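Local structure of B12-binding domain-containing protein (Kitasatospora setae, 6WTE) at residues Gly435-Ala441 and Phe471-Phe477. The protein is a cobalamin-dependent radical SAM methyltransferase that holds a [4Fe-4S] cluster and probably methylates tryptophan by a non-radical route. Sequence-based numbering, arbitrary orientation.
Sequences GLQSNTA and FRLVCYF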
ATOM      1  N   GLY A 435       2.332 -24.840  -6.145  1.00 15.08           N
ATOM      2  CA  GLY A 435       1.883 -23.801  -5.248  1.00 13.98           C
ATOM      3  C   GLY A 435       1.115 -22.676  -5.904  1.00 14.40           C
ATOM      4  O   GLY A 435       0.504 -21.877  -5.188  1.00 13.40           O
ATOM      5  N   LEU A 436       1.138 -22.588  -7.234  1.00 14.11           N
ATOM      6  CA  LEU A 436       0.359 -21.592  -7.958  1.00 15.35           C
ATOM      7  C   LEU A 436      -1.128 -21.905  -7.834  1.00 16.19           C
ATOM      8  O   LEU A 436      -1.546 -23.056  -7.982  1.00 21.15           O
ATOM      9  CB  LEU A 436       0.782 -21.595  -9.424  1.00 15.89           C
ATOM     10  CG  LEU A 436       0.714 -20.353 -10.293  1.00 25.20           C
ATOM     11  CD1 LEU A 436       1.415 -19.215  -9.594  1.00 20.79           C
ATOM     12  CD2 LEU A 436       1.407 -20.671 -11.593  1.00 19.01           C
ATOM     13  N   GLN A 437      -1.935 -20.873  -7.595  1.00 13.68           N
ATOM     14  CA  GLN A 437      -3.352 -21.081  -7.338  1.00 16.82           C
ATOM     15  C   GLN A 437      -4.138 -19.845  -7.749  1.00 15.16           C
ATOM     16  O   GLN A 437      -3.660 -18.715  -7.622  1.00 14.21           O
ATOM     17  CB  GLN A 437      -3.603 -21.387  -5.852  1.00 19.23           C
ATOM     18  CG  GLN A 437      -4.993 -21.933  -5.506  1.00 26.57           C
ATOM     19  CD  GLN A 437      -6.055 -20.848  -5.303  1.00 18.35           C
ATOM     20  OE1 GLN A 437      -5.741 -19.673  -5.124  1.00 15.60           O
ATOM     21  NE2 GLN A 437      -7.318 -21.252  -5.327  1.00 20.61           N
ATOM     22  N   SER A 438      -5.359 -20.074  -8.224  1.00 15.82           N
ATOM     23  CA  SER A 438      -6.327 -18.999  -8.401  1.00 15.57           C
ATOM     24  C   SER A 438      -7.722 -19.582  -8.272  1.00 17.35           C
ATOM     25  O   SER A 438      -7.999 -20.660  -8.805  1.00 19.06           O
ATOM     26  CB  SER A 438      -6.189 -18.299  -9.756  1.00 17.46           C
ATOM     27  OG  SER A 438      -7.141 -17.251  -9.851  1.00 17.05           O
ATOM     28  N   ASN A 439      -8.600 -18.857  -7.569  1.00 16.09           N
ATOM     29  CA  ASN A 439      -9.951 -19.354  -7.329  1.00 18.02           C
ATOM     30  C   ASN A 439     -10.759 -19.508  -8.605  1.00 18.55           C
ATOM     31  O   ASN A 439     -11.713 -20.292  -8.624  1.00 19.44           O
ATOM     32  CB  ASN A 439     -10.707 -18.423  -6.386  1.00 18.94           C
ATOM     33  CG  ASN A 439     -10.141 -18.424  -4.985  1.00 21.68           C
ATOM     34  OD1 ASN A 439      -9.332 -19.281  -4.628  1.00 20.75           O
ATOM     35  ND2 ASN A 439     -10.574 -17.469  -4.179  1.00 19.03           N
ATOM     36  N   THR A 440     -10.426 -18.762  -9.657  1.00 18.37           N
ATOM     37  CA  THR A 440     -11.175 -18.782 -10.907  1.00 18.68           C
ATOM     38  C   THR A 440     -10.397 -19.436 -12.045  1.00 22.90           C
ATOM     39  O   THR A 440     -10.744 -19.253 -13.216  1.00 24.13           O
ATOM     40  CB  THR A 440     -11.587 -17.361 -11.290  1.00 19.75           C
ATOM     41  OG1 THR A 440     -10.416 -16.543 -11.377  1.00 20.70           O
ATOM     42  CG2 THR A 440     -12.513 -16.779 -10.233  1.00 19.51           C
ATOM     43  N   ALA A 441      -9.347 -20.188 -11.727  1.00 18.89           N
ATOM     44  CA  ALA A 441      -8.523 -20.797 -12.764  1.00 25.01           C
ATOM     45  C   ALA A 441      -9.268 -21.932 -13.453  1.00 28.38           C
ATOM     46  O   ALA A 441      -9.839 -22.809 -12.798  1.00 21.19           O
ATOM     47  CB  ALA A 441      -7.216 -21.313 -12.168  1.00 21.00           C
ATOM     48  N   PHE A 471     -11.129 -12.297 -14.826  1.00 17.39           N
ATOM     49  CA  PHE A 471     -10.338 -12.159 -13.612  1.00 14.32           C
ATOM     50  C   PHE A 471      -9.817 -13.515 -13.166  1.00 17.95           C
ATOM     51  O   PHE A 471     -10.575 -14.481 -13.043  1.00 18.02           O
ATOM     52  CB  PHE A 471     -11.164 -11.527 -12.495  1.00 14.65           C
ATOM     53  CG  PHE A 471     -11.197 -10.030 -12.549  1.00 17.67           C
ATOM     54  CD1 PHE A 471     -10.019  -9.300 -12.589  1.00 16.22           C
ATOM     55  CD2 PHE A 471     -12.404  -9.357 -12.570  1.00 20.08           C
ATOM     56  CE1 PHE A 471     -10.049  -7.917 -12.632  1.00 15.57           C
ATOM     57  CE2 PHE A 471     -12.441  -7.978 -12.623  1.00 17.11           C
ATOM     58  CZ  PHE A 471     -11.264  -7.261 -12.656  1.00 17.45           C
ATOM     59  N   ARG A 472      -8.510 -13.577 -12.928  1.00 14.08           N
ATOM     60  CA  ARG A 472      -7.831 -14.800 -12.508  1.00 14.26           C
ATOM     61  C   ARG A 472      -6.609 -14.334 -11.717  1.00 14.08           C
ATOM     62  O   ARG A 472      -5.477 -14.316 -12.209  1.00 16.09           O
ATOM     63  CB  ARG A 472      -7.463 -15.678 -13.705  1.00 16.95           C
ATOM     64  CG  ARG A 472      -7.216 -17.132 -13.356  1.00 24.38           C
ATOM     65  CD  ARG A 472      -5.741 -17.424 -13.154  1.00 21.82           C
ATOM     66  NE  ARG A 472      -5.007 -17.513 -14.412  1.00 25.05           N
ATOM     67  CZ  ARG A 472      -4.243 -16.542 -14.899  1.00 18.25           C
ATOM     68  NH1 ARG A 472      -4.123 -15.408 -14.238  1.00 18.97           N
ATOM     69  NH2 ARG A 472      -3.599 -16.709 -16.044  1.00 22.77           N
ATOM     70  N   LEU A 473      -6.865 -13.913 -10.478  1.00 13.85           N
ATOM     71  CA  LEU A 473      -5.833 -13.353  -9.614  1.00 12.09           C
ATOM     72  C   LEU A 473      -4.956 -14.481  -9.092  1.00 13.20           C
ATOM     73  O   LEU A 473      -5.451 -15.392  -8.420  1.00 14.14           O
ATOM     74  CB  LEU A 473      -6.460 -12.578  -8.459  1.00 11.93           C
ATOM     75  CG  LEU A 473      -6.896 -11.135  -8.727  1.00 12.17           C
ATOM     76  CD1 LEU A 473      -7.950 -11.056  -9.826  1.00 12.95           C
ATOM     77  CD2 LEU A 473      -7.419 -10.516  -7.436  1.00 14.05           C
ATOM     78  N   VAL A 474      -3.660 -14.415  -9.398  1.00 11.95           N
ATOM     79  CA  VAL A 474      -2.727 -15.512  -9.156  1.00 12.94           C
ATOM     80  C   VAL A 474      -2.135 -15.399  -7.758  1.00 13.30           C
ATOM     81  O   VAL A 474      -1.825 -14.294  -7.291  1.00 12.23           O
ATOM     82  CB  VAL A 474      -1.627 -15.508 -10.231  1.00 14.18           C
ATOM     83  CG1 VAL A 474      -0.598 -16.554  -9.939  1.00 17.90           C
ATOM     84  CG2 VAL A 474      -2.245 -15.754 -11.603  1.00 17.37           C
ATOM     85  N   CYS A 475      -1.963 -16.551  -7.092  1.00 12.10           N
ATOM     86  CA  CYS A 475      -1.438 -16.631  -5.734  1.00 12.41           C
ATOM     87  C   CYS A 475      -0.427 -17.760  -5.624  1.00 12.16           C
ATOM     88  O   CYS A 475      -0.388 -18.671  -6.455  1.00 12.49           O
ATOM     89  CB  CYS A 475      -2.545 -16.887  -4.707  1.00 12.51           C
ATOM     90  SG  CYS A 475      -3.814 -15.609  -4.704  1.00 19.26           S
ATOM     91  N   TYR A 476       0.379 -17.691  -4.568  1.00 11.99           N
ATOM     92  CA  TYR A 476       1.219 -18.796  -4.132  1.00 12.37           C
ATOM     93  C   TYR A 476       0.815 -19.195  -2.721  1.00 12.61           C
ATOM     94  O   TYR A 476       0.562 -18.335  -1.871  1.00 12.06           O
ATOM     95  CB  TYR A 476       2.710 -18.437  -4.136  1.00 11.97           C
ATOM     96  CG  TYR A 476       3.574 -19.591  -3.667  1.00 14.25           C
ATOM     97  CD1 TYR A 476       4.012 -20.559  -4.557  1.00 12.58           C
ATOM     98  CD2 TYR A 476       3.930 -19.724  -2.327  1.00 13.90           C
ATOM     99  CE1 TYR A 476       4.784 -21.622  -4.143  1.00 13.17           C
ATOM    100  CE2 TYR A 476       4.702 -20.784  -1.896  1.00 12.50           C
ATOM    101  CZ  TYR A 476       5.131 -21.732  -2.809  1.00 12.84           C
ATOM    102  OH  TYR A 476       5.896 -22.789  -2.383  1.00 13.74           O
ATOM    103  N   PHE A 477       0.744 -20.500  -2.488  1.00 13.25           N
ATOM    104  CA  PHE A 477       0.531 -21.052  -1.160  1.00 12.94           C
ATOM    105  C   PHE A 477       1.307 -22.356  -1.075  1.00 13.31           C
ATOM    106  O   PHE A 477       1.148 -23.223  -1.936  1.00 13.68           O
ATOM    107  CB  PHE A 477      -0.960 -21.283  -0.894  1.00 18.18           C
ATOM    108  CG  PHE A 477      -1.284 -21.568   0.539  1.00 18.46           C
ATOM    109  CD1 PHE A 477      -0.885 -20.696   1.544  1.00 16.17           C
ATOM    110  CD2 PHE A 477      -1.999 -22.703   0.883  1.00 20.09           C
ATOM    111  CE1 PHE A 477      -1.187 -20.954   2.868  1.00 17.84           C
ATOM    112  CE2 PHE A 477      -2.304 -22.969   2.211  1.00 24.11           C
ATOM    113  CZ  PHE A 477      -1.900 -22.094   3.201  1.00 24.07           C
TER
HETATM  114  O   HOH W   1      -1.280 -23.458  -3.387  1.00 28.82           O
HETATM  115  O   HOH W   2      -9.197 -14.960  -8.944  1.00 17.41           O
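The Tyr476 ring lies obliquely against the backbone of Gly435, its CE1 3.8 Å from the glycine CA; Gly435, which has no side chain, lets the ring come this close. The flat amide of Gln437 turns its NE2 to Asn439 OD1 (2.9 Å), in the plane of both amides, while its OE1 accepts from Gln79 NE2. Between these groups the backbones pair antiparallel, Gln437 and Cys475 exchanging both N-H···O bonds and Phe477 N reaching Gly435 O. On the Leu436 and Tyr476 face, with CG anti to the backbone N (chi1 -150°), Leu436 brings CD1 to a tight 3.4 Å from Val474 CG1. Beyond the paired residues, hydroxyls take over: Ser438 OG donates to Leu473 O (2.9 Å) from above the carbonyl plane, and Thr440 OG1 to Phe471 O (2.7 Å). Arg472 CD packs on Ser438 CB, its NH1 bonding to Gln462 O. With an alanine at Ser438, Leu473 O is likely to lose this donor and the start of the type I turn to be tied less firmly. The example shows an antiparallel edge strand, 436-437, added to 475-476, which itself pairs with 404-412 and so extends the parallel sheet of the radical SAM core.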